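Local structure of xylanase Y (Bacillus halodurans, 1WU4) at residues 48-53 with 356-361; 70-75 with 89-94; 130-135 with 365-370; 263-268 with 315-320. The protein hydrolyses xylooligosaccharides of three or more units, releasing xylose from the reducing end with inversion of anomeric configuration. The protein carries 1 engineered substitution. All coordinates share one frame; numbering follows the deposited sequence.

Contact 1 (48-53 with 356-361); sequences IYYEVG and NRRYYD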
# COMPACT_ATOMS: atom_id res chain seq x y z
N ILE A 48 -14.45 -7.72 -4.59
CA ILE A 48 -13.68 -8.12 -3.42
C ILE A 48 -14.24 -7.59 -2.10
O ILE A 48 -13.77 -7.98 -1.03
CB ILE A 48 -12.21 -7.66 -3.56
CG1 ILE A 48 -12.16 -6.14 -3.69
CG2 ILE A 48 -11.58 -8.33 -4.77
CD1 ILE A 48 -10.75 -5.57 -3.80
N TYR A 49 -15.23 -6.71 -2.18
CA TYR A 49 -15.84 -6.13 -0.98
C TYR A 49 -17.19 -6.79 -0.71
O TYR A 49 -18.04 -6.88 -1.59
CB TYR A 49 -16.03 -4.62 -1.16
CG TYR A 49 -16.92 -3.96 -0.13
CD1 TYR A 49 -16.54 -3.89 1.21
CD2 TYR A 49 -18.15 -3.42 -0.50
CE1 TYR A 49 -17.36 -3.29 2.16
CE2 TYR A 49 -18.98 -2.82 0.44
CZ TYR A 49 -18.58 -2.76 1.77
OH TYR A 49 -19.40 -2.17 2.70
N TYR A 50 -17.39 -7.22 0.53
CA TYR A 50 -18.63 -7.88 0.94
C TYR A 50 -19.28 -7.17 2.12
O TYR A 50 -18.64 -6.88 3.13
CB TYR A 50 -18.34 -9.34 1.30
CG TYR A 50 -17.87 -10.15 0.12
CD1 TYR A 50 -18.78 -10.81 -0.71
CD2 TYR A 50 -16.51 -10.23 -0.20
CE1 TYR A 50 -18.35 -11.52 -1.83
CE2 TYR A 50 -16.07 -10.93 -1.31
CZ TYR A 50 -16.99 -11.58 -2.12
OH TYR A 50 -16.56 -12.27 -3.23
N GLU A 51 -20.58 -6.90 1.98
CA GLU A 51 -21.33 -6.22 3.02
C GLU A 51 -22.04 -7.23 3.92
O GLU A 51 -22.61 -8.21 3.44
CB GLU A 51 -22.35 -5.28 2.37
CG GLU A 51 -22.42 -3.91 3.02
CD GLU A 51 -22.90 -2.85 2.06
OE1 GLU A 51 -24.04 -2.97 1.56
OE2 GLU A 51 -22.14 -1.89 1.80
N VAL A 52 -21.99 -6.99 5.22
CA VAL A 52 -22.62 -7.87 6.20
C VAL A 52 -23.53 -7.04 7.10
O VAL A 52 -23.09 -6.09 7.74
CB VAL A 52 -21.57 -8.58 7.07
CG1 VAL A 52 -22.26 -9.52 8.05
CG2 VAL A 52 -20.60 -9.36 6.19
N GLY A 53 -24.81 -7.40 7.14
CA GLY A 53 -25.75 -6.66 7.96
C GLY A 53 -25.84 -5.22 7.50
O GLY A 53 -25.69 -4.94 6.31
N ASN A 356 -11.01 -16.67 -8.78
CA ASN A 356 -10.83 -16.78 -7.33
C ASN A 356 -9.63 -16.03 -6.77
O ASN A 356 -9.56 -15.80 -5.56
CB ASN A 356 -10.73 -18.25 -6.93
CG ASN A 356 -11.89 -19.08 -7.43
OD1 ASN A 356 -13.05 -18.70 -7.28
ND2 ASN A 356 -11.59 -20.23 -8.03
N ARG A 357 -8.68 -15.66 -7.62
CA ARG A 357 -7.49 -14.95 -7.14
C ARG A 357 -7.37 -13.51 -7.64
O ARG A 357 -6.26 -12.99 -7.80
CB ARG A 357 -6.24 -15.74 -7.50
CG ARG A 357 -6.03 -16.93 -6.58
CD ARG A 357 -4.96 -17.88 -7.09
NE ARG A 357 -4.59 -18.87 -6.08
CZ ARG A 357 -5.45 -19.67 -5.46
NH1 ARG A 357 -5.01 -20.54 -4.55
NH2 ARG A 357 -6.74 -19.61 -5.73
N ARG A 358 -8.51 -12.87 -7.85
CA ARG A 358 -8.56 -11.49 -8.33
C ARG A 358 -8.14 -10.46 -7.27
O ARG A 358 -7.68 -9.37 -7.61
CB ARG A 358 -9.97 -11.17 -8.81
CG ARG A 358 -11.05 -11.43 -7.77
CD ARG A 358 -12.44 -11.15 -8.31
NE ARG A 358 -13.48 -11.34 -7.30
CZ ARG A 358 -13.85 -12.51 -6.80
NH1 ARG A 358 -13.27 -13.63 -7.22
NH2 ARG A 358 -14.80 -12.57 -5.89
N TYR A 359 -8.30 -10.81 -6.00
CA TYR A 359 -8.00 -9.92 -4.88
C TYR A 359 -6.76 -9.01 -4.91
O TYR A 359 -6.89 -7.79 -5.01
CB TYR A 359 -7.97 -10.74 -3.58
CG TYR A 359 -7.39 -10.01 -2.38
CD1 TYR A 359 -8.07 -8.94 -1.79
CD2 TYR A 359 -6.15 -10.37 -1.87
CE1 TYR A 359 -7.51 -8.25 -0.70
CE2 TYR A 359 -5.59 -9.69 -0.78
CZ TYR A 359 -6.27 -8.64 -0.21
OH TYR A 359 -5.70 -7.97 0.85
N TYR A 360 -5.57 -9.59 -4.81
CA TYR A 360 -4.34 -8.79 -4.77
C TYR A 360 -4.13 -7.93 -6.00
O TYR A 360 -3.86 -6.73 -5.89
CB TYR A 360 -3.13 -9.70 -4.54
CG TYR A 360 -1.84 -8.95 -4.26
CD1 TYR A 360 -1.72 -8.09 -3.16
CD2 TYR A 360 -0.73 -9.12 -5.08
CE1 TYR A 360 -0.53 -7.42 -2.89
CE2 TYR A 360 0.47 -8.45 -4.82
CZ TYR A 360 0.56 -7.61 -3.73
OH TYR A 360 1.75 -6.96 -3.47
N ASP A 361 -4.26 -8.54 -7.17
CA ASP A 361 -4.07 -7.81 -8.42
C ASP A 361 -5.01 -6.63 -8.53
O ASP A 361 -4.61 -5.53 -8.91
CB ASP A 361 -4.34 -8.74 -9.61
CG ASP A 361 -3.41 -9.92 -9.62
OD1 ASP A 361 -2.40 -9.87 -10.34
OD2 ASP A 361 -3.70 -10.89 -8.90

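Contact 2 (70-75 with 89-94); sequences EGMSYG and DRIWNW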
# COMPACT_ATOMS: atom_id res chain seq x y z
N GLU A 70 -4.15 -6.19 5.45
CA GLU A 70 -3.67 -5.55 4.23
C GLU A 70 -4.89 -5.11 3.41
O GLU A 70 -4.99 -3.97 2.98
CB GLU A 70 -2.83 -6.54 3.42
CG GLU A 70 -2.52 -6.10 1.99
CD GLU A 70 -2.09 -7.27 1.12
OE1 GLU A 70 -2.89 -8.22 0.97
OE2 GLU A 70 -0.97 -7.23 0.58
N GLY A 71 -5.82 -6.04 3.22
CA GLY A 71 -7.02 -5.76 2.44
C GLY A 71 -7.99 -4.81 3.11
O GLY A 71 -8.59 -3.95 2.46
N MET A 72 -8.17 -4.96 4.42
CA MET A 72 -9.08 -4.09 5.14
C MET A 72 -8.55 -2.66 5.14
O MET A 72 -9.31 -1.71 4.92
CB MET A 72 -9.28 -4.59 6.58
CG MET A 72 -9.95 -5.96 6.65
SD MET A 72 -11.62 -5.96 5.92
CE MET A 72 -12.63 -5.81 7.41
N SER A 73 -7.25 -2.49 5.38
CA SER A 73 -6.67 -1.16 5.38
C SER A 73 -6.71 -0.57 3.97
O SER A 73 -6.96 0.63 3.80
CB SER A 73 -5.23 -1.19 5.93
OG SER A 73 -4.35 -1.92 5.10
N TYR A 74 -6.49 -1.40 2.96
CA TYR A 74 -6.57 -0.94 1.57
C TYR A 74 -7.99 -0.47 1.30
O TYR A 74 -8.21 0.58 0.70
CB TYR A 74 -6.25 -2.07 0.58
CG TYR A 74 -4.79 -2.41 0.37
CD1 TYR A 74 -3.76 -1.64 0.90
CD2 TYR A 74 -4.45 -3.52 -0.40
CE1 TYR A 74 -2.42 -1.97 0.67
CE2 TYR A 74 -3.12 -3.86 -0.64
CZ TYR A 74 -2.11 -3.09 -0.10
OH TYR A 74 -0.80 -3.44 -0.35
N GLY A 75 -8.96 -1.29 1.73
CA GLY A 75 -10.36 -0.97 1.52
C GLY A 75 -10.76 0.35 2.13
O GLY A 75 -11.51 1.13 1.54
N ASP A 89 -16.77 2.91 7.18
CA ASP A 89 -17.22 2.53 8.52
C ASP A 89 -17.54 1.05 8.66
O ASP A 89 -17.27 0.45 9.70
CB ASP A 89 -18.43 3.38 8.92
CG ASP A 89 -18.06 4.81 9.25
OD1 ASP A 89 -18.97 5.65 9.42
OD2 ASP A 89 -16.85 5.11 9.33
N ARG A 90 -18.12 0.45 7.62
CA ARG A 90 -18.44 -0.97 7.67
C ARG A 90 -17.15 -1.78 7.82
O ARG A 90 -17.08 -2.71 8.62
CB ARG A 90 -19.18 -1.40 6.40
CG ARG A 90 -20.67 -1.07 6.39
CD ARG A 90 -21.28 -1.40 5.03
NE ARG A 90 -22.72 -1.17 4.97
CZ ARG A 90 -23.63 -2.03 5.41
NH1 ARG A 90 -23.26 -3.18 5.96
NH2 ARG A 90 -24.92 -1.74 5.31
N ILE A 91 -16.13 -1.41 7.06
CA ILE A 91 -14.85 -2.11 7.10
C ILE A 91 -14.11 -1.88 8.42
O ILE A 91 -13.61 -2.82 9.04
CB ILE A 91 -13.94 -1.66 5.93
CG1 ILE A 91 -14.58 -2.06 4.59
CG2 ILE A 91 -12.56 -2.29 6.07
CD1 ILE A 91 -13.86 -1.49 3.38
N TRP A 92 -14.04 -0.62 8.85
CA TRP A 92 -13.36 -0.28 10.09
C TRP A 92 -14.05 -0.95 11.28
O TRP A 92 -13.39 -1.42 12.21
CB TRP A 92 -13.33 1.24 10.25
CG TRP A 92 -12.68 1.73 11.52
CD1 TRP A 92 -13.19 2.66 12.37
CD2 TRP A 92 -11.40 1.36 12.05
NE1 TRP A 92 -12.31 2.90 13.40
CE2 TRP A 92 -11.21 2.11 13.23
CE3 TRP A 92 -10.40 0.47 11.64
CZ2 TRP A 92 -10.05 2.00 14.01
CZ3 TRP A 92 -9.25 0.35 12.42
CH2 TRP A 92 -9.09 1.12 13.60
N ASN A 93 -15.38 -1.00 11.24
CA ASN A 93 -16.13 -1.62 12.32
C ASN A 93 -15.79 -3.11 12.41
O ASN A 93 -15.56 -3.64 13.50
CB ASN A 93 -17.63 -1.42 12.09
CG ASN A 93 -18.47 -1.84 13.29
OD1 ASN A 93 -18.11 -1.56 14.44
ND2 ASN A 93 -19.59 -2.50 13.03
N TRP A 94 -15.74 -3.79 11.26
CA TRP A 94 -15.42 -5.21 11.23
C TRP A 94 -14.00 -5.41 11.76
O TRP A 94 -13.73 -6.34 12.53
CB TRP A 94 -15.49 -5.74 9.79
CG TRP A 94 -15.65 -7.23 9.66
CD1 TRP A 94 -16.82 -7.91 9.46
CD2 TRP A 94 -14.61 -8.22 9.67
NE1 TRP A 94 -16.57 -9.26 9.34
CE2 TRP A 94 -15.23 -9.48 9.47
CE3 TRP A 94 -13.22 -8.18 9.84
CZ2 TRP A 94 -14.50 -10.68 9.42
CZ3 TRP A 94 -12.49 -9.37 9.79
CH2 TRP A 94 -13.14 -10.60 9.58

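Contact 3 (130-135 with 365-370); sequences EEYFAL and YLFAML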
# COMPACT_ATOMS: atom_id res chain seq x y z
N GLU A 130 -1.27 -1.80 9.49
CA GLU A 130 -1.33 -0.72 10.47
C GLU A 130 -1.06 0.66 9.87
O GLU A 130 -1.78 1.61 10.17
CB GLU A 130 -0.34 -0.97 11.62
CG GLU A 130 -0.92 -1.70 12.83
CD GLU A 130 -1.18 -3.18 12.59
OE1 GLU A 130 -1.66 -3.85 13.54
OE2 GLU A 130 -0.91 -3.68 11.48
N GLU A 131 -0.03 0.79 9.04
CA GLU A 131 0.25 2.11 8.49
C GLU A 131 -0.84 2.61 7.54
O GLU A 131 -1.11 3.81 7.50
CB GLU A 131 1.63 2.13 7.81
CG GLU A 131 1.83 1.16 6.67
CD GLU A 131 3.27 1.13 6.19
OE1 GLU A 131 4.03 2.08 6.48
OE2 GLU A 131 3.64 0.16 5.50
N TYR A 132 -1.47 1.71 6.80
CA TYR A 132 -2.57 2.13 5.92
C TYR A 132 -3.79 2.48 6.78
O TYR A 132 -4.49 3.44 6.48
CB TYR A 132 -2.92 1.03 4.91
CG TYR A 132 -2.28 1.22 3.55
CD1 TYR A 132 -2.95 1.88 2.53
CD2 TYR A 132 -1.00 0.73 3.29
CE1 TYR A 132 -2.36 2.06 1.27
CE2 TYR A 132 -0.40 0.90 2.04
CZ TYR A 132 -1.09 1.57 1.04
OH TYR A 132 -0.50 1.74 -0.19
N PHE A 133 -4.03 1.72 7.85
CA PHE A 133 -5.16 2.03 8.74
C PHE A 133 -5.00 3.45 9.26
O PHE A 133 -5.93 4.26 9.21
CB PHE A 133 -5.21 1.09 9.96
CG PHE A 133 -5.77 -0.28 9.68
CD1 PHE A 133 -6.92 -0.46 8.93
CD2 PHE A 133 -5.15 -1.41 10.22
CE1 PHE A 133 -7.46 -1.73 8.72
CE2 PHE A 133 -5.67 -2.68 10.02
CZ PHE A 133 -6.83 -2.85 9.27
N ALA A 134 -3.81 3.76 9.77
CA ALA A 134 -3.54 5.07 10.33
C ALA A 134 -3.77 6.21 9.36
O ALA A 134 -4.47 7.17 9.69
CB ALA A 134 -2.12 5.12 10.88
N LEU A 135 -3.21 6.13 8.16
CA LEU A 135 -3.42 7.23 7.22
C LEU A 135 -4.87 7.32 6.76
O LEU A 135 -5.41 8.41 6.63
CB LEU A 135 -2.48 7.13 6.01
CG LEU A 135 -2.48 8.42 5.16
CD1 LEU A 135 -2.04 9.60 6.01
CD2 LEU A 135 -1.55 8.26 3.97
N TYR A 365 -4.55 -2.70 -8.81
CA TYR A 365 -5.16 -2.14 -10.00
C TYR A 365 -5.95 -0.86 -9.66
O TYR A 365 -5.76 0.18 -10.30
CB TYR A 365 -6.09 -3.19 -10.62
CG TYR A 365 -6.54 -2.93 -12.04
CD1 TYR A 365 -6.15 -3.79 -13.07
CD2 TYR A 365 -7.41 -1.88 -12.34
CE1 TYR A 365 -6.62 -3.61 -14.36
CE2 TYR A 365 -7.89 -1.70 -13.64
CZ TYR A 365 -7.49 -2.57 -14.64
OH TYR A 365 -7.99 -2.42 -15.91
N LEU A 366 -6.82 -0.93 -8.66
CA LEU A 366 -7.60 0.25 -8.29
C LEU A 366 -6.71 1.38 -7.79
O LEU A 366 -6.95 2.54 -8.12
CB LEU A 366 -8.67 -0.09 -7.24
CG LEU A 366 -9.54 1.09 -6.78
CD1 LEU A 366 -10.18 1.77 -7.98
CD2 LEU A 366 -10.61 0.60 -5.82
N PHE A 367 -5.69 1.06 -7.00
CA PHE A 367 -4.79 2.11 -6.53
C PHE A 367 -4.13 2.82 -7.71
O PHE A 367 -4.04 4.05 -7.73
CB PHE A 367 -3.71 1.55 -5.60
CG PHE A 367 -4.17 1.30 -4.19
CD1 PHE A 367 -4.98 2.22 -3.52
CD2 PHE A 367 -3.77 0.15 -3.52
CE1 PHE A 367 -5.37 2.00 -2.20
CE2 PHE A 367 -4.16 -0.07 -2.19
CZ PHE A 367 -4.96 0.86 -1.54
N ALA A 368 -3.70 2.05 -8.70
CA ALA A 368 -3.06 2.62 -9.88
C ALA A 368 -4.06 3.46 -10.70
O ALA A 368 -3.69 4.49 -11.25
CB ALA A 368 -2.47 1.52 -10.74
N MET A 369 -5.31 3.01 -10.76
CA MET A 369 -6.32 3.74 -11.50
C MET A 369 -6.57 5.08 -10.82
O MET A 369 -6.73 6.11 -11.48
CB MET A 369 -7.63 2.95 -11.56
CG MET A 369 -8.53 3.32 -12.73
SD MET A 369 -7.76 2.96 -14.33
CE MET A 369 -8.43 1.36 -14.68
N LEU A 370 -6.59 5.08 -9.49
CA LEU A 370 -6.81 6.31 -8.75
C LEU A 370 -5.61 7.25 -8.90
O LEU A 370 -5.77 8.43 -9.21
CB LEU A 370 -7.04 6.02 -7.26
CG LEU A 370 -8.34 5.30 -6.90
CD1 LEU A 370 -8.33 4.95 -5.42
CD2 LEU A 370 -9.53 6.20 -7.22

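Contact 4 (263-268 with 315-320); sequences DSYRVA and EKSLHP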
# COMPACT_ATOMS: atom_id res chain seq x y z
N ASP A 263 5.19 -9.25 -3.09
CA ASP A 263 5.34 -8.08 -2.22
C ASP A 263 6.04 -6.93 -2.94
O ASP A 263 5.61 -5.77 -2.88
CB ASP A 263 6.17 -8.43 -0.98
CG ASP A 263 5.36 -9.06 0.13
OD1 ASP A 263 4.38 -9.77 -0.16
OD2 ASP A 263 5.72 -8.84 1.31
N SER A 264 7.13 -7.27 -3.63
CA SER A 264 7.99 -6.34 -4.34
C SER A 264 7.32 -5.40 -5.33
O SER A 264 7.77 -4.27 -5.52
CB SER A 264 9.07 -7.10 -5.12
OG SER A 264 9.70 -8.09 -4.32
N TYR A 265 6.27 -5.87 -5.98
CA TYR A 265 5.59 -5.07 -6.99
C TYR A 265 5.17 -3.70 -6.49
O TYR A 265 5.20 -2.72 -7.25
CB TYR A 265 4.37 -5.82 -7.53
CG TYR A 265 4.66 -7.21 -8.07
CD1 TYR A 265 5.97 -7.60 -8.38
CD2 TYR A 265 3.63 -8.12 -8.30
CE1 TYR A 265 6.23 -8.87 -8.90
CE2 TYR A 265 3.88 -9.38 -8.81
CZ TYR A 265 5.18 -9.76 -9.11
OH TYR A 265 5.43 -11.01 -9.61
N ARG A 266 4.81 -3.62 -5.22
CA ARG A 266 4.36 -2.36 -4.65
C ARG A 266 5.42 -1.28 -4.53
O ARG A 266 5.08 -0.10 -4.40
CB ARG A 266 3.70 -2.63 -3.30
CG ARG A 266 2.48 -3.51 -3.43
CD ARG A 266 1.93 -3.98 -2.10
NE ARG A 266 2.90 -4.79 -1.38
CZ ARG A 266 2.59 -5.56 -0.34
NH1 ARG A 266 1.34 -5.62 0.09
NH2 ARG A 266 3.54 -6.27 0.26
N VAL A 267 6.69 -1.66 -4.56
CA VAL A 267 7.76 -0.68 -4.46
C VAL A 267 7.64 0.39 -5.56
O VAL A 267 7.71 1.58 -5.27
CB VAL A 267 9.15 -1.36 -4.53
CG1 VAL A 267 10.25 -0.32 -4.65
CG2 VAL A 267 9.36 -2.21 -3.27
N ALA A 268 7.46 -0.03 -6.80
CA ALA A 268 7.33 0.92 -7.90
C ALA A 268 6.13 1.84 -7.69
O ALA A 268 6.20 3.04 -7.95
CB ALA A 268 7.19 0.18 -9.23
N GLU A 315 9.24 -20.44 -12.32
CA GLU A 315 7.96 -20.02 -11.77
C GLU A 315 7.46 -18.70 -12.34
O GLU A 315 8.19 -17.71 -12.39
CB GLU A 315 8.03 -19.93 -10.24
CG GLU A 315 6.74 -19.38 -9.62
CD GLU A 315 6.74 -19.40 -8.11
OE1 GLU A 315 7.82 -19.26 -7.49
OE2 GLU A 315 5.64 -19.53 -7.52
N LYS A 316 6.20 -18.70 -12.77
CA LYS A 316 5.58 -17.50 -13.31
C LYS A 316 5.10 -16.61 -12.18
O LYS A 316 4.86 -17.07 -11.06
CB LYS A 316 4.37 -17.87 -14.18
CG LYS A 316 4.69 -18.64 -15.45
CD LYS A 316 5.37 -17.77 -16.48
CE LYS A 316 5.46 -18.47 -17.82
NZ LYS A 316 4.10 -18.79 -18.36
N SER A 317 4.97 -15.33 -12.48
CA SER A 317 4.44 -14.38 -11.51
C SER A 317 3.04 -14.87 -11.17
O SER A 317 2.30 -15.31 -12.06
CB SER A 317 4.36 -12.99 -12.15
OG SER A 317 3.57 -12.11 -11.37
N LEU A 318 2.67 -14.81 -9.90
CA LEU A 318 1.33 -15.23 -9.50
C LEU A 318 0.36 -14.07 -9.64
O LEU A 318 -0.86 -14.27 -9.57
CB LEU A 318 1.35 -15.72 -8.05
CG LEU A 318 1.95 -17.11 -7.81
CD1 LEU A 318 2.08 -17.37 -6.32
CD2 LEU A 318 1.07 -18.17 -8.46
N HIS A 319 0.89 -12.87 -9.86
CA HIS A 319 0.06 -11.67 -9.98
C HIS A 319 0.57 -10.73 -11.07
O HIS A 319 0.94 -9.59 -10.80
CB HIS A 319 0.04 -10.94 -8.63
CG HIS A 319 -0.48 -11.78 -7.51
ND1 HIS A 319 -1.82 -12.07 -7.36
CD2 HIS A 319 0.15 -12.42 -6.50
CE1 HIS A 319 -1.99 -12.85 -6.30
NE2 HIS A 319 -0.80 -13.08 -5.77
N PRO A 320 0.58 -11.20 -12.33
CA PRO A 320 1.06 -10.37 -13.44
C PRO A 320 0.26 -9.08 -13.67
O PRO A 320 0.84 -8.06 -14.05
CB PRO A 320 1.01 -11.32 -14.64
CG PRO A 320 -0.06 -12.30 -14.26
CD PRO A 320 0.21 -12.55 -12.80
O HOH W 1 3.62 -12.75 -8.13

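Contact 1 (48-53 with 356-361)
Tyr50 and Arg358 reach for each other from opposite directions, the phenol oxygen arriving at the edge of the guanidinium group. Tyr50 OH lies 3.2 Å from Arg358 NH2, and although each group meets the other near its own plane, the two planes are turned 67° apart. Arg358 gets there by a bent start and a straight run: its CG is wedged between the backbone N and the carbonyl carbon (chi1 55°), and the chain is then extended to NE. On the way it passes Ile48, whose CG2 sits 4.3 Å from Arg358 CG. The guanidinium is steadied chiefly by main-chain oxygens next to the segments, with NH1 bonded to Gly355 O and NH2 to Lys47 O. The example shows how an (alpha/alpha)6 barrel of family 8 glycoside hydrolases can join a small peripheral sheet to a barrel helix: strand 49-52, paired antiparallel with strand 56-59, is applied to the beginning of helix 358-372. The closest backbone approach is 6.1 Å, between Ile48 CA and Tyr359 CA. Here Ile48 CG2 presses on the helix backbone itself, 3.9 Å from Tyr359 CA, and only loosely on Tyr359 CB at 4.5 Å. The hydroxyl of Tyr359, farther out, is hydrogen-bonded to OE1 of Glu70, the probable proton donor.

Contact 2 (70-75 with 89-94)
The indole of Trp94 is met obliquely by the methyl end of Met72, so that neither a pure face nor a pure edge is used; Met72 CE comes closest at Trp94 CE3, 3.4 Å away, and is also 3.7 Å from Trp94 CB. The two side chains cross at about a right angle. Bends at chi2 (-61°) and chi3 (-99°) fold the thioether round, and this brings CE back over the neighbouring helix, where it also rests 3.8 Å from Ile91 CG2. Ile91 works both of its branches: CG2 lies 3.5 Å from the carbonyl oxygen Met72 O, while CD1 reaches Gly75 C at 3.8 Å. A side chain at Gly75 would run into that methyl, so the glycine makes room for the isoleucine. An alanine in place of Ile91 would probably leave a gap beside Gly75 and take away the CG2 contact of the Met72 methyl. Around the pair, Tyr58 and Phe133 also touch Met72. The axes of segments 70-75 and 89-94 pass 9.5 Å apart at 149°, a roughly antiparallel, buried pairing of successive helices, 69-81 and 85-99, of the kind from which an (alpha/alpha)6 barrel is built.

Contact 3 (130-135 with 365-370)
Two first torsions bring Tyr132 and Phe367 together across the middle of the molecule. Phe367 swings its ring to the backbone-nitrogen side, with CG trans to its carbonyl carbon (chi1 -80°), whereas chi1 of Tyr132 lies off the staggered position at -97°. Each CB already points at the other helix, and the rings span what remains of a wide separation: the nearest CA atoms, Tyr132 CA and Phe367 CA, are 12.6 Å apart. The two side chains run in opposing senses and meet only at their rims, with Tyr132 CE1 resting 4.0 Å from Phe367 CZ. The ring centroids of Tyr132 and Phe367 are 5.9 Å apart and the planes are inclined by 34°, an oblique pairing that is neither a stack nor an edge-to-face contact. Such a meeting is purely apolar and buries little surface, 69 Å² in all. Its context gives it meaning, because Tyr74 of helix 69-81 packs edge-to-face with both rings and so makes an aromatic trio, to which Phe203 of helix 201-210 adds a fourth ring by meeting Tyr132 in the same manner. Close to the centre of the chain, these four rings draw together helices 127-144, 358-372, 69-81 and 201-210, consistent with the packed interior of the (alpha/alpha)6 barrel, with helix 25-40 covering Leu366 and Met369 on helix 358-372.

Contact 4 (263-268 with 315-320)
An ST turn at Ser317, just ahead of helix 320-329, receives the ring of Tyr265 close to the catalytic region, for the same segment as Tyr265 holds Asp263, the probable proton acceptor. In the turn, His319 N donates to Ser317 OG over 3.2 Å. The serine oxygen, set anti to its own main-chain nitrogen (chi1 166°), donates in turn to Tyr265 OH at 2.8 Å. A water gives Tyr265 OH a second bond, 2.9 Å long, and accepts from Leu318 N, so that the phenol is coupled to the loop twice. Tyr265 CE2 lies 3.6 Å from His319 O and 4.1 Å from His319 CB. A phenylalanine in place of Tyr265 would probably cost the Ser317 hydroxyl and the water the acceptor they share. Next along the helix, Arg266 NE bonds to Asp263 O, and Arg266 NH2 forms a long salt bridge of 3.5 Å with Asp263 OD2; Glu70 and Tyr74 hold its NH1. His319 sends its ND1 to Asp361. The chemistry implies a short chain of hydrogen bonds in which the buried tyrosine hydroxyl accepts twice, fixing the loop against the start of helix 265-278.

Overall arrangement
From the N terminus, contact 1 opens first, at strand 49-52, and closes only at the start of helix 358-372, enclosing nearly the whole catalytic domain. Within that span contact 2 closes a short loop between the successive helices 69-81 and 85-99. Contact 3 opens next, on helix 127-144; it ends on helix 358-372 beyond contact 1, so these two cross. Contact 4 is nested inside both, linking helix 265-278 to the loop before helix 320-329. Glu70 of contact 2 lies where contacts 1, 2 and 4 converge, while Tyr74 joins contact 2 to the aromatic pair of contact 3.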